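Local coordinates for protein protease Do-like 2, chloroplastic (PDB 4FLN) that acts as a chloroplast serine protease that performs the primary cleavage of photodamaged D1 protein of photosystem II, at residues K52-H57 with T73-A78; K85-A90 with C121-L126; N89-E94 with V214-Y219. All blocks are in the same frame, centred on the assembly; numbering follows the deposited sequence.

Contact 1: residues K52-H57 with T73-A78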
loop_
_atom_site.group_PDB
_atom_site.type_symbol
_atom_site.label_atom_id
_atom_site.label_comp_id
_atom_site.label_asym_id
_atom_site.label_seq_id
_atom_site.Cartn_x
_atom_site.Cartn_y
_atom_site.Cartn_z
ATOM N N LYS B 52 36.147 5.163 14.632
ATOM C CA LYS B 52 34.693 5.244 14.691
ATOM C C LYS B 52 34.273 6.614 15.228
ATOM O O LYS B 52 34.928 7.178 16.112
ATOM C CB LYS B 52 34.106 4.110 15.540
ATOM C CG LYS B 52 32.574 4.095 15.589
ATOM C CD LYS B 52 32.026 2.780 16.133
ATOM C CE LYS B 52 30.505 2.716 16.000
ATOM N NZ LYS B 52 29.940 1.341 16.157
ATOM N N VAL B 53 33.187 7.153 14.685
ATOM C CA VAL B 53 32.778 8.520 14.996
ATOM C C VAL B 53 31.427 8.570 15.672
ATOM O O VAL B 53 30.425 8.151 15.096
ATOM C CB VAL B 53 32.682 9.385 13.715
ATOM C CG1 VAL B 53 32.114 10.750 14.033
ATOM C CG2 VAL B 53 34.041 9.505 13.048
ATOM N N TYR B 54 31.400 9.090 16.893
ATOM C CA TYR B 54 30.136 9.322 17.586
ATOM C C TYR B 54 29.842 10.810 17.600
ATOM O O TYR B 54 30.698 11.624 17.966
ATOM C CB TYR B 54 30.186 8.805 19.019
ATOM C CG TYR B 54 30.533 7.345 19.151
ATOM C CD1 TYR B 54 29.564 6.409 19.473
ATOM C CD2 TYR B 54 31.833 6.903 18.964
ATOM C CE1 TYR B 54 29.884 5.068 19.606
ATOM C CE2 TYR B 54 32.162 5.565 19.091
ATOM C CZ TYR B 54 31.185 4.652 19.415
ATOM O OH TYR B 54 31.512 3.319 19.544
ATOM N N CYS B 55 28.626 11.160 17.199
ATOM C CA CYS B 55 28.226 12.556 17.122
ATOM C C CYS B 55 26.789 12.789 17.562
ATOM O O CYS B 55 25.870 12.091 17.132
ATOM C CB CYS B 55 28.419 13.089 15.704
ATOM S SG CYS B 55 27.637 14.687 15.420
ATOM N N THR B 56 26.605 13.792 18.413
ATOM C CA THR B 56 25.281 14.185 18.867
ATOM C C THR B 56 24.779 15.326 17.998
ATOM O O THR B 56 25.480 16.312 17.803
ATOM C CB THR B 56 25.321 14.610 20.334
ATOM O OG1 THR B 56 25.675 13.479 21.139
ATOM C CG2 THR B 56 23.976 15.123 20.777
ATOM N N HIS B 57 23.565 15.186 17.473
ATOM C CA HIS B 57 23.033 16.141 16.504
ATOM C C HIS B 57 21.865 16.947 17.039
ATOM O O HIS B 57 20.818 16.389 17.352
ATOM C CB HIS B 57 22.580 15.412 15.234
ATOM C CG HIS B 57 23.678 14.668 14.543
ATOM N ND1 HIS B 57 24.460 15.237 13.562
ATOM C CD2 HIS B 57 24.136 13.404 14.702
ATOM C CE1 HIS B 57 25.348 14.355 13.144
ATOM N NE2 HIS B 57 25.173 13.234 13.820
ATOM N N THR B 73 21.777 10.771 18.630
ATOM C CA THR B 73 23.169 10.406 18.402
ATOM C C THR B 73 23.285 9.409 17.252
ATOM O O THR B 73 22.468 8.496 17.131
ATOM C CB THR B 73 23.848 9.855 19.675
ATOM O OG1 THR B 73 23.587 10.736 20.777
ATOM C CG2 THR B 73 25.361 9.744 19.477
ATOM N N SER B 74 24.290 9.612 16.401
ATOM C CA SER B 74 24.526 8.759 15.243
ATOM C C SER B 74 25.997 8.372 15.173
ATOM O O SER B 74 26.830 8.964 15.859
ATOM C CB SER B 74 24.142 9.484 13.956
ATOM O OG SER B 74 25.257 10.185 13.439
ATOM N N THR B 75 26.320 7.386 14.339
ATOM C CA THR B 75 27.703 6.945 14.206
ATOM C C THR B 75 28.185 7.020 12.759
ATOM O O THR B 75 27.378 7.103 11.831
ATOM C CB THR B 75 27.899 5.518 14.748
ATOM O OG1 THR B 75 27.375 4.569 13.811
ATOM C CG2 THR B 75 27.189 5.354 16.076
ATOM N N GLY B 76 29.505 6.985 12.577
ATOM C CA GLY B 76 30.105 7.094 11.258
ATOM C C GLY B 76 31.558 6.666 11.258
ATOM O O GLY B 76 32.018 6.025 12.201
ATOM N N SER B 77 32.289 7.003 10.198
ATOM C CA SER B 77 33.706 6.644 10.143
ATOM C C SER B 77 34.634 7.797 9.796
ATOM O O SER B 77 34.272 8.716 9.064
ATOM C CB SER B 77 33.934 5.487 9.174
ATOM O OG SER B 77 33.309 4.317 9.658
ATOM N N ALA B 78 35.842 7.731 10.335
ATOM C CA ALA B 78 36.886 8.690 10.012
ATOM C C ALA B 78 38.241 7.984 10.011
ATOM O O ALA B 78 38.346 6.838 10.452
ATOM C CB ALA B 78 36.869 9.854 10.994
#
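Val53 and Cys55 pair with Gly76 and Ser74 as the hydrogen-bonded pairs of two antiparallel strands. The short strand axes come within 4.4 Å and run at 142° to each other. Each of these pairs makes two backbone bonds, such as Ser74 N to Cys55 O at 3.0 Å. Lys52, Tyr54 and Thr56 form the non-hydrogen-bonded pairs with Ser77, Thr75 and Thr73.

On the face of Val53 and Cys55, Val53 holds CG1 anti to its backbone N (chi1 174°) and CG2 beside it, which brings CG2 to Ala78 CB at 3.5 Å. Further along, His57 NE2 meets Ser74 OG at 3.1 Å, with the hydroxyl at the ring edge. Cys55 SG lies over one face of the same ring, offset to its rim. The other ring nitrogen, ND1, bonds Glu94 O, so the imidazole is held from two sides.

On the opposite face, the extended Lys52 chain crosses Thr75, with CE 4.0 Å from Thr75 CB. The Thr56 and Thr73 hydroxyls share a weak bond. Tyr54 makes a cation-pi contact with Lys109.

The strands belong to the first barrel of the chymotrypsin-like protease. Main-chain bonds join them here, and the two-sided grip on His57 probably fixes its ring.

Contact 2: residues K85-A90 with C121-L126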
loop_
_atom_site.group_PDB
_atom_site.type_symbol
_atom_site.label_atom_id
_atom_site.label_comp_id
_atom_site.label_asym_id
_atom_site.label_seq_id
_atom_site.Cartn_x
_atom_site.Cartn_y
_atom_site.Cartn_z
ATOM N N LYS B 85 45.313 15.380 12.222
ATOM C CA LYS B 85 43.979 15.517 11.645
ATOM C C LYS B 85 43.252 14.197 11.344
ATOM O O LYS B 85 43.872 13.186 11.020
ATOM C CB LYS B 85 44.041 16.415 10.403
ATOM C CG LYS B 85 44.627 17.808 10.683
ATOM C CD LYS B 85 44.834 18.624 9.406
ATOM C CE LYS B 85 45.908 18.009 8.496
ATOM N NZ LYS B 85 45.960 18.623 7.127
ATOM N N LEU B 86 41.929 14.222 11.486
ATOM C CA LEU B 86 41.071 13.110 11.086
ATOM C C LEU B 86 40.137 13.531 9.955
ATOM O O LEU B 86 39.557 14.614 9.980
ATOM C CB LEU B 86 40.237 12.614 12.269
ATOM C CG LEU B 86 41.028 11.986 13.409
ATOM C CD1 LEU B 86 40.099 11.523 14.519
ATOM C CD2 LEU B 86 41.865 10.831 12.869
ATOM N N LEU B 87 39.985 12.666 8.967
ATOM C CA LEU B 87 39.125 12.956 7.828
ATOM C C LEU B 87 37.781 12.271 8.013
ATOM O O LEU B 87 37.718 11.149 8.501
ATOM C CB LEU B 87 39.794 12.448 6.550
ATOM C CG LEU B 87 39.390 13.062 5.215
ATOM C CD1 LEU B 87 39.087 14.532 5.379
ATOM C CD2 LEU B 87 40.521 12.866 4.223
ATOM N N THR B 88 36.706 12.939 7.624
ATOM C CA THR B 88 35.390 12.307 7.654
ATOM C C THR B 88 34.398 12.967 6.706
ATOM O O THR B 88 34.740 13.891 5.987
ATOM C CB THR B 88 34.801 12.270 9.078
ATOM O OG1 THR B 88 33.691 11.366 9.106
ATOM C CG2 THR B 88 34.334 13.653 9.513
ATOM N N ASN B 89 33.171 12.468 6.684
ATOM C CA ASN B 89 32.115 13.135 5.943
ATOM C C ASN B 89 31.569 14.274 6.780
ATOM O O ASN B 89 31.577 14.208 8.007
ATOM C CB ASN B 89 30.993 12.169 5.585
ATOM C CG ASN B 89 31.371 11.241 4.468
ATOM O OD1 ASN B 89 31.277 10.021 4.597
ATOM N ND2 ASN B 89 31.818 11.809 3.362
ATOM N N ALA B 90 31.101 15.330 6.131
ATOM C CA ALA B 90 30.577 16.446 6.886
ATOM C C ALA B 90 29.255 16.052 7.542
ATOM O O ALA B 90 28.956 16.476 8.652
ATOM C CB ALA B 90 30.422 17.645 6.004
ATOM N N CYS B 121 30.971 19.117 -0.949
ATOM C CA CYS B 121 31.844 17.973 -1.215
ATOM C C CYS B 121 31.752 16.921 -0.103
ATOM O O CYS B 121 32.403 15.873 -0.173
ATOM C CB CYS B 121 33.289 18.436 -1.380
ATOM S SG CYS B 121 33.948 19.269 0.080
ATOM N N ASP B 122 30.955 17.228 0.923
ATOM C CA ASP B 122 30.743 16.365 2.094
ATOM C C ASP B 122 32.009 15.844 2.781
ATOM O O ASP B 122 32.195 14.641 2.963
ATOM C CB ASP B 122 29.777 15.214 1.797
ATOM C CG ASP B 122 29.269 14.538 3.070
ATOM O OD1 ASP B 122 29.271 15.190 4.139
ATOM O OD2 ASP B 122 28.871 13.358 3.004
ATOM N N ILE B 123 32.872 16.766 3.171
ATOM C CA ILE B 123 34.104 16.414 3.851
ATOM C C ILE B 123 34.228 17.231 5.130
ATOM O O ILE B 123 33.787 18.380 5.195
ATOM C CB ILE B 123 35.337 16.658 2.936
ATOM C CG1 ILE B 123 35.315 15.710 1.740
ATOM C CG2 ILE B 123 36.643 16.495 3.709
ATOM C CD1 ILE B 123 36.423 15.969 0.755
ATOM N N ALA B 124 34.809 16.632 6.161
ATOM C CA ALA B 124 35.095 17.376 7.372
ATOM C C ALA B 124 36.407 16.903 7.957
ATOM O O ALA B 124 36.754 15.725 7.864
ATOM C CB ALA B 124 33.970 17.244 8.379
ATOM N N LEU B 125 37.147 17.843 8.530
ATOM C CA LEU B 125 38.390 17.530 9.194
ATOM C C LEU B 125 38.129 17.626 10.682
ATOM O O LEU B 125 37.323 18.446 11.117
ATOM C CB LEU B 125 39.466 18.518 8.771
ATOM C CG LEU B 125 40.793 17.907 8.328
ATOM C CD1 LEU B 125 40.545 16.727 7.411
ATOM C CD2 LEU B 125 41.650 18.957 7.639
ATOM N N LEU B 126 38.778 16.771 11.463
ATOM C CA LEU B 126 38.653 16.843 12.911
ATOM C C LEU B 126 40.031 16.846 13.562
ATOM O O LEU B 126 40.981 16.233 13.050
ATOM C CB LEU B 126 37.837 15.668 13.453
ATOM C CG LEU B 126 36.457 15.328 12.900
ATOM C CD1 LEU B 126 35.997 14.017 13.507
ATOM C CD2 LEU B 126 35.453 16.418 13.192
#
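Leu86 with Leu126 and Thr88 with Ala124 are the hydrogen-bonded pairs that join these antiparallel strands. Each pair makes two backbone bonds, among them Leu86 N to Leu126 O at 2.7 Å. The strand axes approach to 4.5 Å, and their directions differ by 157°. Strands 85-88 and 123-129 are neighbours in the first barrel of the protease.

Apolar contacts lie on both faces. Leu87 CD1 touches both Leu125 CD1 and Ile123 CG2, the latter at 3.6 Å. Val236 of helix 233-246 also touches Leu87 and Ile123. On the other face, Thr88 CG2 packs on Ala124 CB at 3.8 Å, and Leu86 and Leu126 meet through their CB atoms. Thr88 turns OG1 anti to its own N (chi1 -166°), where it bonds Ser77 O.

The side-chain polar contacts lie just after strand 85-88 and just before strand 123-126. Asn89 ND2 gives a nearly straight bond to Asp122 O at 2.9 Å, with the oxygen in the amide plane. Ala90 N makes a weak, bent bond to Asp122 OD1 at 2.7 Å. That same oxygen accepts from His91 N.

Asp122 is, by similarity, the aspartate of the catalytic triad. Asn89 probably helps hold its main chain through Asp122 O, while His91 N and, more weakly, Ala90 N hold OD1. Together they probably set its place and rotation next to a largely apolar pair of strands.

Contact 3: residues N89-E94 with V214-Y219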
loop_
_atom_site.group_PDB
_atom_site.type_symbol
_atom_site.label_atom_id
_atom_site.label_comp_id
_atom_site.label_asym_id
_atom_site.label_seq_id
_atom_site.Cartn_x
_atom_site.Cartn_y
_atom_site.Cartn_z
ATOM N N ASN B 89 33.171 12.468 6.684
ATOM C CA ASN B 89 32.115 13.135 5.943
ATOM C C ASN B 89 31.569 14.274 6.780
ATOM O O ASN B 89 31.577 14.208 8.007
ATOM C CB ASN B 89 30.993 12.169 5.585
ATOM C CG ASN B 89 31.371 11.241 4.468
ATOM O OD1 ASN B 89 31.277 10.021 4.597
ATOM N ND2 ASN B 89 31.818 11.809 3.362
ATOM N N ALA B 90 31.101 15.330 6.131
ATOM C CA ALA B 90 30.577 16.446 6.886
ATOM C C ALA B 90 29.255 16.052 7.542
ATOM O O ALA B 90 28.956 16.476 8.652
ATOM C CB ALA B 90 30.422 17.645 6.004
ATOM N N HIS B 91 28.480 15.212 6.866
ATOM C CA HIS B 91 27.177 14.806 7.385
ATOM C C HIS B 91 27.305 13.987 8.673
ATOM O O HIS B 91 26.374 13.936 9.478
ATOM C CB HIS B 91 26.331 14.088 6.322
ATOM C CG HIS B 91 26.606 12.617 6.200
ATOM N ND1 HIS B 91 27.163 12.053 5.072
ATOM C CD2 HIS B 91 26.374 11.591 7.055
ATOM C CE1 HIS B 91 27.270 10.747 5.241
ATOM N NE2 HIS B 91 26.794 10.440 6.434
ATOM N N CYS B 92 28.461 13.373 8.886
ATOM C CA CYS B 92 28.708 12.676 10.150
ATOM C C CYS B 92 28.700 13.641 11.343
ATOM O O CYS B 92 28.090 13.354 12.364
ATOM C CB CYS B 92 30.029 11.884 10.113
ATOM S SG CYS B 92 30.105 10.604 8.842
ATOM N N VAL B 93 29.403 14.762 11.207
ATOM C CA VAL B 93 29.528 15.758 12.267
ATOM C C VAL B 93 28.561 16.925 12.115
ATOM O O VAL B 93 28.646 17.908 12.843
ATOM C CB VAL B 93 30.947 16.320 12.342
ATOM C CG1 VAL B 93 31.919 15.245 12.791
ATOM C CG2 VAL B 93 31.351 16.905 10.996
ATOM N N GLU B 94 27.671 16.838 11.137
ATOM C CA GLU B 94 26.718 17.908 10.881
ATOM C C GLU B 94 25.959 18.339 12.147
ATOM O O GLU B 94 25.534 17.500 12.938
ATOM C CB GLU B 94 25.748 17.469 9.788
ATOM C CG GLU B 94 24.355 18.026 9.928
ATOM C CD GLU B 94 23.480 17.681 8.735
ATOM O OE1 GLU B 94 22.265 17.430 8.932
ATOM O OE2 GLU B 94 24.011 17.668 7.601
ATOM N N VAL B 214 37.165 8.882 0.026
ATOM C CA VAL B 214 36.384 8.709 1.248
ATOM C C VAL B 214 35.049 8.072 0.897
ATOM O O VAL B 214 34.426 8.456 -0.091
ATOM C CB VAL B 214 36.145 10.066 1.943
ATOM C CG1 VAL B 214 35.152 9.937 3.095
ATOM C CG2 VAL B 214 37.458 10.641 2.426
ATOM N N ALA B 215 34.613 7.096 1.688
ATOM C CA ALA B 215 33.335 6.433 1.414
ATOM C C ALA B 215 32.198 7.388 1.713
ATOM O O ALA B 215 32.317 8.231 2.593
ATOM C CB ALA B 215 33.183 5.149 2.223
ATOM N N PHE B 216 31.111 7.262 0.956
ATOM C CA PHE B 216 29.949 8.125 1.118
ATOM C C PHE B 216 28.640 7.339 1.034
ATOM O O PHE B 216 28.349 6.720 0.013
ATOM C CB PHE B 216 29.983 9.234 0.063
ATOM C CG PHE B 216 28.736 10.065 0.010
ATOM C CD1 PHE B 216 28.548 11.113 0.890
ATOM C CD2 PHE B 216 27.753 9.804 -0.936
ATOM C CE1 PHE B 216 27.394 11.881 0.835
ATOM C CE2 PHE B 216 26.600 10.568 -0.998
ATOM C CZ PHE B 216 26.421 11.608 -0.113
ATOM N N GLN B 217 27.866 7.359 2.117
ATOM C CA GLN B 217 26.548 6.735 2.148
ATOM C C GLN B 217 25.569 7.546 2.997
ATOM O O GLN B 217 25.860 7.876 4.151
ATOM C CB GLN B 217 26.657 5.310 2.689
ATOM C CG GLN B 217 25.327 4.576 2.821
ATOM C CD GLN B 217 24.649 4.336 1.483
ATOM O OE1 GLN B 217 23.709 5.041 1.114
ATOM N NE2 GLN B 217 25.125 3.332 0.749
ATOM N N VAL B 218 24.400 7.832 2.430
ATOM C CA VAL B 218 23.389 8.679 3.068
ATOM C C VAL B 218 22.851 8.204 4.426
ATOM O O VAL B 218 23.073 8.860 5.444
ATOM C CB VAL B 218 22.197 8.938 2.123
ATOM C CG1 VAL B 218 21.642 7.622 1.588
ATOM C CG2 VAL B 218 21.112 9.729 2.843
ATOM N N TYR B 219 22.129 7.083 4.427
ATOM C CA TYR B 219 21.400 6.596 5.608
ATOM C C TYR B 219 20.051 7.298 5.782
ATOM O O TYR B 219 19.139 7.131 4.971
ATOM C CB TYR B 219 22.241 6.735 6.877
#
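His91 holds CG between its backbone N and carbonyl carbon (chi1 85°), which places the imidazole beside Gln217. CE1 then comes 3.4 Å from Gln217 O, which approaches the ring obliquely. Phe216 has CG anti to its backbone N (chi1 172°), and its ring lies beside both His91 and Asn89. Phe216 CE1 is 4.2 Å from His91 ND1. Asn89 ND2, held by Asp122 O, stands at the edge of the Phe216 ring, 4.2 Å from CD1. The same amide nitrogen lies 3.8 Å from Val214 CG1. No hydrogen bond joins the two segments.

This is the seam between the two barrels of the chymotrypsin-like fold. The short, weakly bonded helix of about 90-93 follows a strand of the first barrel and carries His91, by similarity the triad histidine. Strand 211-216 belongs to the second barrel. Gln217 O also takes a weak bond from Ser200 OG, the probable nucleophile, so one carbonyl lies beside two triad members. Gln217 NE2 bonds Ile195 O.

With an alanine here, the amide of Asn89 is gone, and a gap would probably open against Val214 and Phe216 while Asp122 O lost its stronger donor and kept the weak one from Ala90 N. Beyond Gln217 the order fades. Val218 is poorly ordered, and the side chain of Tyr219 is modelled only to CB.

The three contacts lie on one side of the chain's centre, with centres 8 to 12 Å apart. Contacts 1 and 2 join in one sheet, where strands 72-82 and 85-88 are neighbours. Ser77 O meets Thr88 OG1 at 2.7 Å between them. Contact 1 reaches contact 3 through His57 ND1, 2.6 Å from Glu94 O just after the short helix. Contacts 2 and 3 share Asn89 and Ala90. Asp122 of contact 2 faces His91 of contact 3, with Asp122 OD2 3.0 Å from His91 ND1. Ser200 completes the probable triad. The side chain of Asn89 is about 3 Å from that of Ser200. Gly76 of contact 1 is about 6 Å from the Ser200 side chain.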